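PDB 7BGL: YecR, which is a probable lipoprotein of unknown function that assembles with other proteins into a large multi-subunit complex, probably the ring around the flagellar rod at the outer membrane. Local coordinates for residues Y66-T78 with C87-R99. Sequence-based numbering, arbitrary orientation.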
loop_
_atom_site.group_PDB
_atom_site.type_symbol
_atom_site.label_atom_id
_atom_site.label_comp_id
_atom_site.label_asym_id
_atom_site.label_seq_id
_atom_site.Cartn_x
_atom_site.Cartn_y
_atom_site.Cartn_z
ATOM N N TYR C 66 9.696 108.207 9.383
ATOM C CA TYR C 66 11.092 108.035 9.015
ATOM C C TYR C 66 11.603 109.288 8.303
ATOM O O TYR C 66 10.960 110.341 8.306
ATOM C CB TYR C 66 11.257 106.784 8.157
ATOM C CG TYR C 66 10.637 105.542 8.756
ATOM C CD1 TYR C 66 9.305 105.224 8.521
ATOM C CD2 TYR C 66 11.383 104.684 9.553
ATOM C CE1 TYR C 66 8.735 104.091 9.067
ATOM C CE2 TYR C 66 10.822 103.548 10.101
ATOM C CZ TYR C 66 9.498 103.256 9.856
ATOM O OH TYR C 66 8.934 102.125 10.400
ATOM N N ALA C 67 12.782 109.186 7.693
ATOM C CA ALA C 67 13.386 110.284 6.947
ATOM C C ALA C 67 14.655 109.757 6.289
ATOM O O ALA C 67 15.076 108.621 6.528
ATOM C CB ALA C 67 13.694 111.485 7.841
ATOM N N ASP C 68 15.261 110.598 5.451
ATOM C CA ASP C 68 16.517 110.273 4.779
ATOM C C ASP C 68 16.378 109.001 3.938
ATOM O O ASP C 68 17.007 107.974 4.198
ATOM C CB ASP C 68 17.658 110.145 5.795
ATOM C CG ASP C 68 19.004 109.914 5.136
ATOM O OD1 ASP C 68 19.563 110.876 4.569
ATOM O OD2 ASP C 68 19.502 108.770 5.185
ATOM N N ALA C 69 15.527 109.090 2.918
ATOM C CA ALA C 69 15.301 107.956 2.032
ATOM C C ALA C 69 16.578 107.587 1.287
ATOM O O ALA C 69 17.372 108.453 0.911
ATOM C CB ALA C 69 14.184 108.277 1.039
ATOM N N VAL C 70 16.771 106.287 1.074
ATOM C CA VAL C 70 17.934 105.753 0.374
ATOM C C VAL C 70 17.445 104.867 -0.763
ATOM O O VAL C 70 16.528 104.059 -0.575
ATOM C CB VAL C 70 18.858 104.967 1.323
ATOM C CG1 VAL C 70 20.067 104.437 0.568
ATOM C CG2 VAL C 70 19.290 105.843 2.489
ATOM N N SER C 71 18.056 105.019 -1.941
ATOM C CA SER C 71 17.630 104.242 -3.102
ATOM C C SER C 71 17.767 102.746 -2.846
ATOM O O SER C 71 16.828 101.977 -3.077
ATOM C CB SER C 71 18.441 104.654 -4.331
ATOM O OG SER C 71 18.093 105.957 -4.762
ATOM N N PHE C 72 18.955 102.308 -2.434
ATOM C CA PHE C 72 19.182 100.967 -1.900
ATOM C C PHE C 72 18.949 99.868 -2.932
ATOM O O PHE C 72 19.237 98.697 -2.661
ATOM C CB PHE C 72 18.319 100.740 -0.643
ATOM C CG PHE C 72 16.975 100.085 -0.900
ATOM C CD1 PHE C 72 16.872 98.726 -1.160
ATOM C CD2 PHE C 72 15.809 100.829 -0.829
ATOM C CE1 PHE C 72 15.645 98.136 -1.387
ATOM C CE2 PHE C 72 14.578 100.243 -1.054
ATOM C CZ PHE C 72 14.496 98.895 -1.331
ATOM N N GLY C 73 18.470 100.218 -4.118
ATOM C CA GLY C 73 18.054 99.232 -5.097
ATOM C C GLY C 73 18.345 99.614 -6.531
ATOM O O GLY C 73 19.146 100.508 -6.818
ATOM N N GLN C 74 17.676 98.916 -7.445
ATOM C CA GLN C 74 17.800 99.096 -8.881
ATOM C C GLN C 74 16.415 99.171 -9.505
ATOM O O GLN C 74 15.467 98.562 -8.997
ATOM C CB GLN C 74 18.587 97.939 -9.513
ATOM C CG GLN C 74 19.063 98.195 -10.931
ATOM C CD GLN C 74 19.554 96.934 -11.615
ATOM O OE1 GLN C 74 19.402 95.831 -11.090
ATOM N NE2 GLN C 74 20.148 97.091 -12.792
ATOM N N PRO C 75 16.266 99.910 -10.602
ATOM C CA PRO C 75 14.948 100.018 -11.238
ATOM C C PRO C 75 14.433 98.658 -11.687
ATOM O O PRO C 75 15.194 97.802 -12.142
ATOM C CB PRO C 75 15.200 100.949 -12.432
ATOM C CG PRO C 75 16.684 100.933 -12.637
ATOM C CD PRO C 75 17.278 100.735 -11.281
ATOM N N VAL C 76 13.123 98.469 -11.555
ATOM C CA VAL C 76 12.448 97.239 -11.948
ATOM C C VAL C 76 11.413 97.579 -13.009
ATOM O O VAL C 76 10.573 98.461 -12.803
ATOM C CB VAL C 76 11.787 96.542 -10.746
ATOM C CG1 VAL C 76 10.960 95.360 -11.214
ATOM C CG2 VAL C 76 12.842 96.097 -9.744
ATOM N N GLY C 77 11.473 96.880 -14.139
ATOM C CA GLY C 77 10.549 97.128 -15.228
ATOM C C GLY C 77 9.668 95.943 -15.558
ATOM O O GLY C 77 10.158 94.897 -15.992
ATOM N N THR C 78 8.361 96.095 -15.355
ATOM C CA THR C 78 7.384 95.059 -15.665
ATOM C C THR C 78 6.352 95.622 -16.630
ATOM O O THR C 78 5.830 96.721 -16.415
ATOM C CB THR C 78 6.696 94.543 -14.398
ATOM O OG1 THR C 78 5.940 95.603 -13.798
ATOM C CG2 THR C 78 7.727 94.034 -13.401
ATOM N N CYS C 87 4.868 94.742 -26.073
ATOM C CA CYS C 87 4.757 95.398 -24.766
ATOM C C CYS C 87 4.528 96.885 -25.029
ATOM O O CYS C 87 5.479 97.650 -25.213
ATOM C CB CYS C 87 5.996 95.154 -23.915
ATOM S SG CYS C 87 5.944 95.926 -22.282
ATOM N N LEU C 88 3.256 97.288 -25.048
ATOM C CA LEU C 88 2.926 98.676 -25.357
ATOM C C LEU C 88 3.503 99.629 -24.318
ATOM O O LEU C 88 4.051 100.681 -24.666
ATOM C CB LEU C 88 1.411 98.844 -25.457
ATOM C CG LEU C 88 0.710 98.001 -26.525
ATOM C CD1 LEU C 88 -0.766 98.354 -26.606
ATOM C CD2 LEU C 88 1.384 98.181 -27.876
ATOM N N ASN C 89 3.389 99.282 -23.038
ATOM C CA ASN C 89 3.878 100.121 -21.955
ATOM C C ASN C 89 4.656 99.277 -20.958
ATOM O O ASN C 89 4.345 98.103 -20.736
ATOM C CB ASN C 89 2.728 100.843 -21.239
ATOM C CG ASN C 89 3.216 101.776 -20.149
ATOM O OD1 ASN C 89 4.021 102.672 -20.398
ATOM N ND2 ASN C 89 2.730 101.568 -18.932
ATOM N N THR C 90 5.674 99.888 -20.356
ATOM C CA THR C 90 6.491 99.238 -19.341
ATOM C C THR C 90 6.526 100.111 -18.097
ATOM O O THR C 90 6.774 101.317 -18.187
ATOM C CB THR C 90 7.916 98.984 -19.846
ATOM O OG1 THR C 90 7.871 98.137 -21.000
ATOM C CG2 THR C 90 8.751 98.318 -18.766
ATOM N N ARG C 91 6.278 99.503 -16.940
ATOM C CA ARG C 91 6.321 100.215 -15.671
ATOM C C ARG C 91 7.665 99.980 -14.996
ATOM O O ARG C 91 8.082 98.833 -14.811
ATOM C CB ARG C 91 5.184 99.759 -14.754
ATOM C CG ARG C 91 3.802 100.176 -15.223
ATOM C CD ARG C 91 3.511 101.620 -14.857
ATOM N NE ARG C 91 2.181 102.033 -15.287
ATOM C CZ ARG C 91 1.060 101.733 -14.645
ATOM N NH1 ARG C 91 1.072 101.015 -13.534
ATOM N NH2 ARG C 91 -0.100 102.165 -15.130
ATOM N N PHE C 92 8.340 101.067 -14.631
ATOM C CA PHE C 92 9.618 101.006 -13.938
ATOM C C PHE C 92 9.437 101.534 -12.524
ATOM O O PHE C 92 8.871 102.616 -12.328
ATOM C CB PHE C 92 10.689 101.808 -14.681
ATOM C CG PHE C 92 11.153 101.164 -15.955
ATOM C CD1 PHE C 92 10.517 101.436 -17.154
ATOM C CD2 PHE C 92 12.220 100.284 -15.953
ATOM C CE1 PHE C 92 10.941 100.845 -18.328
ATOM C CE2 PHE C 92 12.648 99.689 -17.123
ATOM C CZ PHE C 92 12.007 99.969 -18.312
ATOM N N THR C 93 9.917 100.769 -11.547
ATOM C CA THR C 93 9.722 101.070 -10.139
ATOM C C THR C 93 11.046 101.414 -9.471
ATOM O O THR C 93 12.091 100.834 -9.777
ATOM C CB THR C 93 9.074 99.889 -9.408
ATOM O OG1 THR C 93 10.013 98.811 -9.311
ATOM C CG2 THR C 93 7.838 99.412 -10.155
ATOM N N LEU C 94 10.984 102.376 -8.553
ATOM C CA LEU C 94 12.123 102.789 -7.743
ATOM C C LEU C 94 11.747 102.617 -6.280
ATOM O O LEU C 94 10.702 103.115 -5.843
ATOM C CB LEU C 94 12.514 104.241 -8.035
ATOM C CG LEU C 94 13.038 104.534 -9.441
ATOM C CD1 LEU C 94 13.279 106.024 -9.624
ATOM C CD2 LEU C 94 14.307 103.743 -9.718
ATOM N N SER C 95 12.590 101.917 -5.529
ATOM C CA SER C 95 12.329 101.615 -4.130
ATOM C C SER C 95 13.276 102.400 -3.233
ATOM O O SER C 95 14.444 102.608 -3.573
ATOM C CB SER C 95 12.478 100.116 -3.858
ATOM O OG SER C 95 13.752 99.649 -4.263
ATOM N N TRP C 96 12.759 102.844 -2.090
ATOM C CA TRP C 96 13.528 103.592 -1.109
ATOM C C TRP C 96 13.192 103.072 0.280
ATOM O O TRP C 96 12.033 102.767 0.574
ATOM C CB TRP C 96 13.236 105.097 -1.189
ATOM C CG TRP C 96 13.322 105.662 -2.577
ATOM C CD1 TRP C 96 12.433 105.477 -3.595
ATOM C CD2 TRP C 96 14.358 106.502 -3.097
ATOM N NE1 TRP C 96 12.851 106.151 -4.717
ATOM C CE2 TRP C 96 14.031 106.789 -4.437
ATOM C CE3 TRP C 96 15.531 107.041 -2.559
ATOM C CZ2 TRP C 96 14.833 107.588 -5.247
ATOM C CZ3 TRP C 96 16.326 107.836 -3.365
ATOM C CH2 TRP C 96 15.974 108.100 -4.693
ATOM N N GLN C 97 14.210 102.973 1.128
ATOM C CA GLN C 97 14.058 102.507 2.502
ATOM C C GLN C 97 14.296 103.689 3.432
ATOM O O GLN C 97 15.441 104.111 3.628
ATOM C CB GLN C 97 15.024 101.363 2.800
ATOM C CG GLN C 97 14.797 100.686 4.141
ATOM C CD GLN C 97 15.866 101.035 5.156
ATOM O OE1 GLN C 97 16.996 101.366 4.796
ATOM N NE2 GLN C 97 15.516 100.962 6.434
ATOM N N CYS C 98 13.218 104.223 4.000
ATOM C CA CYS C 98 13.343 105.360 4.900
ATOM C C CYS C 98 14.127 104.967 6.146
ATOM O O CYS C 98 13.943 103.879 6.699
ATOM C CB CYS C 98 11.964 105.889 5.289
ATOM S SG CYS C 98 10.872 106.292 3.904
ATOM N N ARG C 99 15.007 105.860 6.586
ATOM C CA ARG C 99 15.841 105.599 7.754
ATOM C C ARG C 99 16.021 106.855 8.600
ATOM O O ARG C 99 15.045 107.491 9.000
ATOM C CB ARG C 99 17.205 105.055 7.326
ATOM C CG ARG C 99 17.181 103.597 6.895
ATOM C CD ARG C 99 18.585 103.032 6.765
ATOM N NE ARG C 99 19.359 103.719 5.740
ATOM C CZ ARG C 99 20.599 103.397 5.396
ATOM N NH1 ARG C 99 21.237 102.394 5.974
ATOM N NH2 ARG C 99 21.212 104.099 4.447
#
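Turned beside its own backbone N and anti to its carbonyl carbon (chi1 -50°), CG of W96 carries the indole against S71, and a similar torsion in F92 (chi1 -72°) sets its phenyl ring against G77. Both aromatic residues stand on one face of a beta hairpin: strand 76-82 forms one edge of a four-stranded antiparallel sheet within the chain, and 87-97 lies between it and strand 33-41. CA of S71 lies over the six-membered ring of W96, 4.0 Å from its centroid, a CH-pi contact offset toward the rim. G77 suits its place because it bears no side chain: its CA sits over a face of F92, 4.1 Å from the ring centroid.

The ladder holds V76 to T93 as a hydrogen-bonded pair, with V76 N to T93 O at 3.1 Å and T93 N to V76 O at 2.7 Å. T78 and R91 form the next such pair, T78 N reaching R91 O at 2.8 Å. Beta-branched V76, T93 and T78 fit extended backbone, and with R91 they occupy the face opposite F92. From P75 back the chain departs from regular pairing, yet V70 O still accepts Q97 N at 3.1 Å.

F72 turns the edge of its ring to the backbone of residues 95-97, with W96 N near the ring plane and CD2 3.8 Å from CB of Q97; an apolar side chain of another protein's chain packs on it as well. A69, whose methyl is small enough for close packing, touches CB of W96 as well as A57 and C61 of helix 52-63, to which C98 is tied by a disulfide with C61. At the far end R99 packs on the backbone of another protein's chain, while V70 CG2 meets the edge of its guanidinium near the plane, 3.3 Å from R99 NH2.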